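Local coordinates for protein ascorbate-specific PTS system EIIA component (Streptococcus pyogenes serotype M1, PDB 2OQT) that probably relays phosphoryl groups as the cytoplasmic IIA component of a phosphoenolpyruvate-dependent phosphotransferase system that takes up ascorbate, at residues Leu18-Trp23 against Val27-Gln32; Tyr58-Pro63 against Lys96-Leu101; Met65-Ala70 against Val115-Ile120. All coordinates share one frame; numbering follows the deposited sequence. Where two conformers were deposited one is given.

Contact 1: Leu18-Trp23 against Val27-Gln32; sequences LSADTW and VRLAVQ
Leu29 on helix 23-36 meets Leu18, Ser19 and Ala20 of the loop that leads into that same helix, and most of the apolar part of this contact passes through its side chain. With CG anti to the carbonyl carbon (chi1 -69°), the branch leans towards the loop, and Leu29 CD1 comes 3.8 Å from Ala20 CB. The same methyl also lies 3.4 Å from Ser19 O, a van der Waals approach to a backbone oxygen. Leu18 comes alongside from the end of strand 14-18, the two leucine side chains running past one another in opposite senses, with Leu18 CD1 4.0 Å from Leu29 CB. Both leucines also touch Ile84 of strand 80-86.

A second apolar touch lies at the start of the helix. Val27 CG2 approaches the six-membered part of the Trp23 indole at its edge, near the ring plane, 4.3 Å from CE3. The indole packs further against Phe92 and against Ile49 and Thr52 of helix 42-55.

The polar contribution is a first-turn helical bond: Val27 N donates to Trp23 O over 3.0 Å, with an N-H...O angle of 152°. Val27 CG2, set beside its own backbone N, lies 3.3 Å from that oxygen, in van der Waals contact beside the bond. Just before, Thr22 occupies the N-cap position, and its OG1 bonds to Glu25 N.

The chemistry is therefore divided. Residues 18-20 meet Leu29 through van der Waals contacts, with no hydrogen bond between them, and this patch probably owes its fit to apolar packing, while the directional bonds belong to the first turn of the helix.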
loop_
_atom_site.group_PDB
_atom_site.type_symbol
_atom_site.label_atom_id
_atom_site.label_comp_id
_atom_site.label_asym_id
_atom_site.label_seq_id
_atom_site.Cartn_x
_atom_site.Cartn_y
_atom_site.Cartn_z
ATOM N N LEU A 18 8.564 -9.842 0.923
ATOM C CA LEU A 18 8.517 -10.359 -0.438
ATOM C C LEU A 18 9.713 -9.795 -1.219
ATOM O O LEU A 18 10.446 -8.962 -0.700
ATOM C CB LEU A 18 7.185 -10.017 -1.108
ATOM C CG LEU A 18 5.872 -10.271 -0.385
ATOM C CD1 LEU A 18 4.806 -9.494 -1.126
ATOM C CD2 LEU A 18 5.504 -11.738 -0.308
ATOM N N SER A 19 9.909 -10.240 -2.455
ATOM C CA SER A 19 11.070 -9.819 -3.247
ATOM C C SER A 19 10.642 -9.361 -4.641
ATOM O O SER A 19 9.886 -10.062 -5.323
ATOM C CB SER A 19 12.114 -10.966 -3.387
ATOM O OG SER A 19 12.070 -11.941 -2.338
ATOM N N ALA A 20 11.127 -8.207 -5.083
ATOM C CA ALA A 20 10.793 -7.755 -6.429
ATOM C C ALA A 20 12.002 -7.085 -7.072
ATOM O O ALA A 20 12.818 -6.521 -6.368
ATOM C CB ALA A 20 9.572 -6.806 -6.381
ATOM N N ASP A 21 12.123 -7.162 -8.402
ATOM C CA ASP A 21 13.311 -6.641 -9.120
ATOM C C ASP A 21 13.025 -5.324 -9.808
ATOM O O ASP A 21 13.933 -4.497 -10.031
ATOM C CB ASP A 21 13.782 -7.631 -10.197
ATOM C CG ASP A 21 14.532 -8.827 -9.621
ATOM O OD1 ASP A 21 14.461 -9.909 -10.258
ATOM O OD2 ASP A 21 15.181 -8.683 -8.544
ATOM N N THR A 22 11.762 -5.149 -10.185
ATOM C CA THR A 22 11.325 -3.935 -10.837
ATOM C C THR A 22 10.227 -3.324 -9.962
ATOM O O THR A 22 9.718 -3.983 -9.047
ATOM C CB THR A 22 10.874 -4.224 -12.304
ATOM O OG1 THR A 22 9.692 -5.028 -12.320
ATOM C CG2 THR A 22 11.972 -4.977 -13.060
ATOM N N TRP A 23 9.885 -2.061 -10.208
ATOM C CA TRP A 23 8.782 -1.444 -9.491
ATOM C C TRP A 23 7.421 -1.976 -10.021
ATOM O O TRP A 23 6.415 -2.029 -9.286
ATOM C CB TRP A 23 8.894 0.071 -9.566
ATOM C CG TRP A 23 8.768 0.552 -10.939
ATOM C CD1 TRP A 23 9.777 0.901 -11.793
ATOM C CD2 TRP A 23 7.546 0.763 -11.640
ATOM N NE1 TRP A 23 9.254 1.333 -12.981
ATOM C CE2 TRP A 23 7.886 1.246 -12.925
ATOM C CE3 TRP A 23 6.176 0.607 -11.296
ATOM C CZ2 TRP A 23 6.916 1.576 -13.891
ATOM C CZ3 TRP A 23 5.203 0.926 -12.261
ATOM C CH2 TRP A 23 5.594 1.399 -13.554
ATOM N N VAL A 27 4.589 -3.574 -7.534
ATOM C CA VAL A 27 3.213 -3.162 -7.628
ATOM C C VAL A 27 2.319 -4.397 -7.786
ATOM O O VAL A 27 1.315 -4.502 -7.100
ATOM C CB VAL A 27 3.063 -2.095 -8.732
ATOM C CG1 VAL A 27 1.651 -1.954 -9.198
ATOM C CG2 VAL A 27 3.555 -0.811 -8.193
ATOM N N ARG A 28 2.669 -5.309 -8.679
ATOM C CA ARG A 28 1.928 -6.554 -8.821
ATOM C C ARG A 28 1.762 -7.226 -7.459
ATOM O O ARG A 28 0.658 -7.603 -7.069
ATOM C CB ARG A 28 2.658 -7.476 -9.795
ATOM C CG ARG A 28 2.053 -8.853 -9.982
ATOM C CD ARG A 28 2.799 -9.594 -11.087
ATOM N NE ARG A 28 2.227 -9.322 -12.410
ATOM C CZ ARG A 28 2.940 -9.206 -13.533
ATOM N NH1 ARG A 28 4.273 -9.323 -13.496
ATOM N NH2 ARG A 28 2.322 -8.951 -14.684
ATOM N N LEU A 29 2.872 -7.361 -6.732
ATOM C CA LEU A 29 2.871 -8.053 -5.437
ATOM C C LEU A 29 2.042 -7.282 -4.433
ATOM O O LEU A 29 1.505 -7.861 -3.494
ATOM C CB LEU A 29 4.314 -8.248 -4.908
ATOM C CG LEU A 29 5.294 -9.233 -5.609
ATOM C CD1 LEU A 29 6.698 -8.989 -5.073
ATOM C CD2 LEU A 29 4.882 -10.752 -5.468
ATOM N N ALA A 30 1.933 -5.968 -4.619
ATOM C CA ALA A 30 1.290 -5.142 -3.630
ATOM C C ALA A 30 -0.223 -5.179 -3.818
ATOM O O ALA A 30 -0.989 -4.981 -2.867
ATOM C CB ALA A 30 1.827 -3.732 -3.691
ATOM N N VAL A 31 -0.658 -5.424 -5.045
ATOM C CA VAL A 31 -2.083 -5.472 -5.375
ATOM C C VAL A 31 -2.624 -6.901 -5.197
ATOM O O VAL A 31 -3.800 -7.106 -4.949
ATOM C CB VAL A 31 -2.344 -4.996 -6.843
ATOM C CG1 VAL A 31 -3.838 -4.997 -7.157
ATOM C CG2 VAL A 31 -1.784 -3.590 -7.099
ATOM N N GLN A 32 -1.754 -7.895 -5.348
ATOM C CA GLN A 32 -2.152 -9.294 -5.250
ATOM C C GLN A 32 -3.029 -9.569 -4.035
ATOM O O GLN A 32 -4.153 -10.033 -4.182
ATOM C CB GLN A 32 -0.915 -10.197 -5.280
ATOM C CG GLN A 32 -1.229 -11.670 -5.342
ATOM C CD GLN A 32 -2.325 -11.961 -6.326
ATOM O OE1 GLN A 32 -2.167 -11.738 -7.533
ATOM N NE2 GLN A 32 -3.473 -12.440 -5.815
#

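Contact 2: Tyr58-Pro63 against Lys96-Leu101; sequences YYVLMP and KEVSVL
Lys96 NZ donates to the backbone oxygen Val60 O over 2.9 Å, and the C=O...N angle of 168° places the ammonium almost straight ahead of the carbonyl. The lysine reaches it by leaving its backbone with CG anti to the carbonyl carbon (chi1 -73°) and staying extended from CG outward. On the way its aliphatic portion is used as well: Lys96 CD lies 3.9 Å from Val60 CG1, the two side chains passing alongside in opposite directions. One residue of the loop is thus held twice by a single lysine, through its carbonyl and through a methyl.

That methyl has another neighbour. Val60 CG1, anti to its backbone N (chi1 -163°), also touches Val98 CG2 at 3.6 Å, the valines meeting at a slant. Polar and apolar contacts lie side by side, the lysine at the exposed margin and the valine pair in buried surroundings.

Residues 58-63 form the connection from helix 42-55 to strand 64-66, and the contact brings it against the start of strand 97-105. Tyr59 turns back to the helix, its OH bonded to Thr52 OG1. Val98 pairs through its backbone with Val90 of strand 89-91, and Ser99, where the chain turns a corner, bonds to Gly64 and Leu86, so that strand 97-105 is joined to strand 64-66, its parallel neighbour, and to strand 80-86, its antiparallel one.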
loop_
_atom_site.group_PDB
_atom_site.type_symbol
_atom_site.label_atom_id
_atom_site.label_comp_id
_atom_site.label_asym_id
_atom_site.label_seq_id
_atom_site.Cartn_x
_atom_site.Cartn_y
_atom_site.Cartn_z
ATOM N N TYR A 58 3.332 9.008 -8.896
ATOM C CA TYR A 58 2.695 10.015 -8.031
ATOM C C TYR A 58 2.389 9.524 -6.611
ATOM O O TYR A 58 2.319 10.322 -5.695
ATOM C CB TYR A 58 1.403 10.570 -8.678
ATOM C CG TYR A 58 0.441 9.502 -9.104
ATOM C CD1 TYR A 58 -0.633 9.140 -8.297
ATOM C CD2 TYR A 58 0.604 8.833 -10.325
ATOM C CE1 TYR A 58 -1.529 8.135 -8.692
ATOM C CE2 TYR A 58 -0.261 7.826 -10.733
ATOM C CZ TYR A 58 -1.329 7.471 -9.913
ATOM O OH TYR A 58 -2.206 6.480 -10.330
ATOM N N TYR A 59 2.195 8.229 -6.411
ATOM C CA TYR A 59 1.807 7.731 -5.084
ATOM C C TYR A 59 2.988 7.402 -4.183
ATOM O O TYR A 59 2.825 6.841 -3.115
ATOM C CB TYR A 59 0.902 6.507 -5.241
ATOM C CG TYR A 59 1.453 5.592 -6.259
ATOM C CD1 TYR A 59 0.992 5.646 -7.563
ATOM C CD2 TYR A 59 2.496 4.724 -5.948
ATOM C CE1 TYR A 59 1.528 4.842 -8.529
ATOM C CE2 TYR A 59 3.043 3.915 -6.914
ATOM C CZ TYR A 59 2.549 3.972 -8.204
ATOM O OH TYR A 59 3.062 3.194 -9.201
ATOM N N VAL A 60 4.188 7.733 -4.617
ATOM C CA VAL A 60 5.376 7.547 -3.781
ATOM C C VAL A 60 5.641 8.822 -2.952
ATOM O O VAL A 60 6.468 9.630 -3.303
ATOM C CB VAL A 60 6.603 7.209 -4.621
ATOM C CG1 VAL A 60 7.637 6.628 -3.732
ATOM C CG2 VAL A 60 6.259 6.241 -5.737
ATOM N N LEU A 61 4.918 8.991 -1.860
ATOM C CA LEU A 61 4.853 10.262 -1.145
ATOM C C LEU A 61 5.949 10.499 -0.143
ATOM O O LEU A 61 6.392 11.640 -0.013
ATOM C CB LEU A 61 3.498 10.440 -0.439
ATOM C CG LEU A 61 2.205 10.602 -1.260
ATOM C CD1 LEU A 61 2.400 11.150 -2.669
ATOM C CD2 LEU A 61 1.489 9.288 -1.347
HETATM N N MSE A 62 6.376 9.468 0.583
HETATM C CA MSE A 62 7.471 9.638 1.544
HETATM C C MSE A 62 8.553 8.557 1.454
HETATM O O MSE A 62 8.286 7.466 0.956
HETATM C CB MSE A 62 6.940 9.825 2.970
HETATM C CG MSE A 62 5.828 8.884 3.401
HETATM SE SE MSE A 62 4.488 9.695 4.619
HETATM C CE MSE A 62 5.670 10.297 6.092
ATOM N N PRO A 63 9.790 8.875 1.910
ATOM C CA PRO A 63 10.955 7.995 1.793
ATOM C C PRO A 63 10.631 6.561 2.135
ATOM O O PRO A 63 10.123 6.272 3.201
ATOM C CB PRO A 63 11.925 8.564 2.822
ATOM C CG PRO A 63 11.647 10.028 2.805
ATOM C CD PRO A 63 10.151 10.150 2.572
ATOM N N LYS A 96 13.102 7.197 -7.004
ATOM C CA LYS A 96 12.842 6.943 -5.575
ATOM C C LYS A 96 12.852 5.460 -5.214
ATOM O O LYS A 96 12.375 4.625 -5.987
ATOM C CB LYS A 96 11.505 7.531 -5.147
ATOM C CG LYS A 96 11.438 9.050 -5.027
ATOM C CD LYS A 96 10.171 9.486 -4.230
ATOM C CE LYS A 96 9.757 10.975 -4.513
ATOM N NZ LYS A 96 8.663 11.490 -3.565
ATOM N N GLU A 97 13.362 5.152 -4.023
ATOM C CA GLU A 97 13.530 3.795 -3.559
ATOM C C GLU A 97 12.441 3.393 -2.560
ATOM O O GLU A 97 12.164 4.098 -1.589
ATOM C CB GLU A 97 14.912 3.620 -2.912
ATOM C CG GLU A 97 16.082 3.420 -3.899
ATOM C CD GLU A 97 17.276 2.615 -3.305
ATOM O OE1 GLU A 97 17.153 2.085 -2.171
ATOM O OE2 GLU A 97 18.337 2.483 -3.990
ATOM N N VAL A 98 11.830 2.237 -2.776
ATOM C CA VAL A 98 10.671 1.854 -1.982
ATOM C C VAL A 98 10.851 0.488 -1.304
ATOM O O VAL A 98 11.317 -0.476 -1.929
ATOM C CB VAL A 98 9.376 1.907 -2.849
ATOM C CG1 VAL A 98 8.177 1.286 -2.124
ATOM C CG2 VAL A 98 9.090 3.362 -3.244
ATOM N N SER A 99 10.474 0.408 -0.024
ATOM C CA SER A 99 10.568 -0.867 0.654
ATOM C C SER A 99 9.231 -1.274 1.177
ATOM O O SER A 99 9.004 -2.463 1.444
ATOM C CB SER A 99 11.628 -0.845 1.780
ATOM O OG SER A 99 12.943 -0.879 1.215
ATOM N N VAL A 100 8.339 -0.294 1.315
ATOM C CA VAL A 100 6.989 -0.582 1.778
ATOM C C VAL A 100 5.886 -0.007 0.885
ATOM O O VAL A 100 5.775 1.195 0.690
ATOM C CB VAL A 100 6.809 -0.137 3.249
ATOM C CG1 VAL A 100 5.410 -0.517 3.781
ATOM C CG2 VAL A 100 7.934 -0.747 4.124
ATOM N N LEU A 101 5.049 -0.897 0.374
ATOM C CA LEU A 101 3.878 -0.523 -0.444
ATOM C C LEU A 101 2.560 -0.759 0.289
ATOM O O LEU A 101 2.192 -1.915 0.630
ATOM C CB LEU A 101 3.890 -1.285 -1.767
ATOM C CG LEU A 101 5.145 -0.971 -2.615
ATOM C CD1 LEU A 101 6.314 -1.919 -2.287
ATOM C CD2 LEU A 101 4.820 -0.962 -4.113
#

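Contact 3: Met65-Ala70 against Val115-Ile120; sequences MAMPHA and VAIPQI
Met67, a selenomethionine here, sends its side chain across to Ile117 and Ile120 on helix 111-124. CB sets out towards the helix, and CG is lodged between the backbone N and the carbonyl carbon (chi1 36°), with the chain continuing outward to the selenium. SE then meets Ile117 CG1 at 3.6 Å, the two side chains crossing at about a right angle. A bend at chi3 (-23°) brings the terminal methyl into contact with both isoleucines: CE lies 3.8 Å from Ile117 CG1 and 3.9 Å from Ile120 CG1, with Ile120 CD1 next to it.

Met67 comes directly before the Pro68-His69 pair, which matches the Pro-His of the EIIA type-2 signature, whose histidine probably carries the phosphoryl group. Met67 O lies in the plane of the His69 ring at its edge, 3.0 Å from CD2, while the ring also meets His112 and Tyr58.

On the helix, Pro118 has no N-H to offer to the preceding turn, and the axis kinks. Separately, Gln119 NE2 donates to Val115 O over 3.0 Å, approaching from above the carbonyl plane, and a further bond joins NE2 to Met2 O.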
loop_
_atom_site.group_PDB
_atom_site.type_symbol
_atom_site.label_atom_id
_atom_site.label_comp_id
_atom_site.label_asym_id
_atom_site.label_seq_id
_atom_site.Cartn_x
_atom_site.Cartn_y
_atom_site.Cartn_z
HETATM N N MSE A 65 8.353 4.433 0.904
HETATM C CA MSE A 65 6.977 3.914 0.799
HETATM C C MSE A 65 6.274 4.376 -0.461
HETATM O O MSE A 65 6.481 5.513 -0.899
HETATM C CB MSE A 65 6.116 4.298 2.010
HETATM C CG MSE A 65 5.670 5.759 2.036
HETATM SE SE MSE A 65 3.892 6.256 1.246
HETATM C CE MSE A 65 4.401 6.854 -0.501
ATOM N N ALA A 66 5.464 3.482 -1.040
ATOM C CA ALA A 66 4.475 3.842 -2.065
ATOM C C ALA A 66 3.107 3.451 -1.554
ATOM O O ALA A 66 2.977 2.464 -0.875
ATOM C CB ALA A 66 4.756 3.147 -3.343
HETATM N N MSE A 67 2.093 4.233 -1.878
HETATM C CA MSE A 67 0.713 3.819 -1.682
HETATM C C MSE A 67 -0.004 3.698 -3.032
HETATM O O MSE A 67 -0.789 4.558 -3.428
HETATM C CB MSE A 67 -0.007 4.769 -0.742
HETATM C CG MSE A 67 0.474 6.160 -0.955
HETATM SE SE MSE A 67 -0.670 7.510 -0.210
HETATM C CE MSE A 67 -2.391 6.464 -0.155
ATOM N N PRO A 68 0.246 2.578 -3.726
ATOM C CA PRO A 68 -0.175 2.381 -5.125
ATOM C C PRO A 68 -1.661 2.436 -5.263
ATOM O O PRO A 68 -2.349 1.821 -4.482
ATOM C CB PRO A 68 0.336 0.982 -5.447
ATOM C CG PRO A 68 1.399 0.749 -4.466
ATOM C CD PRO A 68 0.964 1.404 -3.211
ATOM N N HIS A 69 -2.154 3.181 -6.243
ATOM C CA HIS A 69 -3.582 3.297 -6.490
ATOM C C HIS A 69 -3.758 3.924 -7.867
ATOM O O HIS A 69 -2.812 4.510 -8.408
ATOM C CB HIS A 69 -4.300 4.113 -5.397
ATOM C CG HIS A 69 -3.931 5.571 -5.391
ATOM N ND1 HIS A 69 -4.724 6.539 -5.970
ATOM C CD2 HIS A 69 -2.822 6.213 -4.938
ATOM C CE1 HIS A 69 -4.137 7.715 -5.844
ATOM N NE2 HIS A 69 -2.975 7.541 -5.237
ATOM N N ALA A 70 -4.958 3.756 -8.435
ATOM C CA ALA A 70 -5.376 4.428 -9.681
ATOM C C ALA A 70 -6.704 5.173 -9.510
ATOM O O ALA A 70 -7.352 5.119 -8.449
ATOM C CB ALA A 70 -5.472 3.433 -10.842
ATOM N N VAL A 115 -9.743 10.660 3.772
ATOM C CA VAL A 115 -9.853 9.477 4.611
ATOM C C VAL A 115 -8.558 8.657 4.642
ATOM O O VAL A 115 -8.123 8.252 5.719
ATOM C CB VAL A 115 -11.041 8.570 4.147
ATOM C CG1 VAL A 115 -11.036 7.232 4.879
ATOM C CG2 VAL A 115 -12.398 9.272 4.352
ATOM N N ALA A 116 -7.947 8.407 3.477
ATOM C CA ALA A 116 -6.884 7.382 3.350
ATOM C C ALA A 116 -5.502 7.902 3.642
ATOM O O ALA A 116 -4.821 7.369 4.523
ATOM C CB ALA A 116 -6.906 6.713 1.985
ATOM N N ILE A 117 -5.091 8.944 2.917
ATOM C CA ILE A 117 -3.779 9.547 3.108
ATOM C C ILE A 117 -3.519 9.928 4.577
ATOM O O ILE A 117 -2.465 9.582 5.098
ATOM C CB ILE A 117 -3.509 10.698 2.092
ATOM C CG1 ILE A 117 -3.036 10.114 0.756
ATOM C CG2 ILE A 117 -2.426 11.638 2.616
ATOM C CD1 ILE A 117 -3.503 10.819 -0.465
ATOM N N PRO A 118 -4.492 10.593 5.260
ATOM C CA PRO A 118 -4.263 10.921 6.669
ATOM C C PRO A 118 -3.865 9.700 7.501
ATOM O O PRO A 118 -2.937 9.800 8.306
ATOM C CB PRO A 118 -5.605 11.481 7.135
ATOM C CG PRO A 118 -6.286 11.924 5.916
ATOM C CD PRO A 118 -5.819 11.054 4.806
ATOM N N GLN A 119 -4.528 8.560 7.284
ATOM C CA GLN A 119 -4.217 7.345 8.026
ATOM C C GLN A 119 -2.822 6.854 7.669
ATOM O O GLN A 119 -2.031 6.498 8.547
ATOM C CB GLN A 119 -5.264 6.255 7.759
ATOM C CG GLN A 119 -6.617 6.493 8.436
ATOM C CD GLN A 119 -7.652 5.393 8.175
ATOM O OE1 GLN A 119 -7.607 4.312 8.791
ATOM N NE2 GLN A 119 -8.610 5.679 7.275
ATOM N N ILE A 120 -2.513 6.859 6.373
ATOM C CA ILE A 120 -1.236 6.328 5.871
ATOM C C ILE A 120 -0.110 7.198 6.414
ATOM O O ILE A 120 0.891 6.695 6.938
ATOM C CB ILE A 120 -1.172 6.340 4.323
ATOM C CG1 ILE A 120 -2.460 5.788 3.688
ATOM C CG2 ILE A 120 0.052 5.577 3.811
ATOM C CD1 ILE A 120 -2.392 4.365 3.283
#

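How the contacts relate
Contact 1 closes before the other two begin, whereas contacts 2 and 3 interleave along the chain. Their centres lie about 13 Å (1 to 2), 10 Å (2 to 3) and 16 Å (1 to 3) apart. Contacts 1 and 2 touch where Ala30 CB meets Leu101 CB at 3.7 Å, joining helix 23-36 to strand 97-105. Contacts 2 and 3 share the sheet in which strands 64-66 and 97-105 run parallel, and Tyr58 OH probably bonds to His69 O. Helix 23-36 packs on the Leu101 face of the mixed sheet and helix 111-124 on the Leu102 face, and the loop 58-63 and the segment 65-70 together shape the surroundings of the probable phosphorylation site.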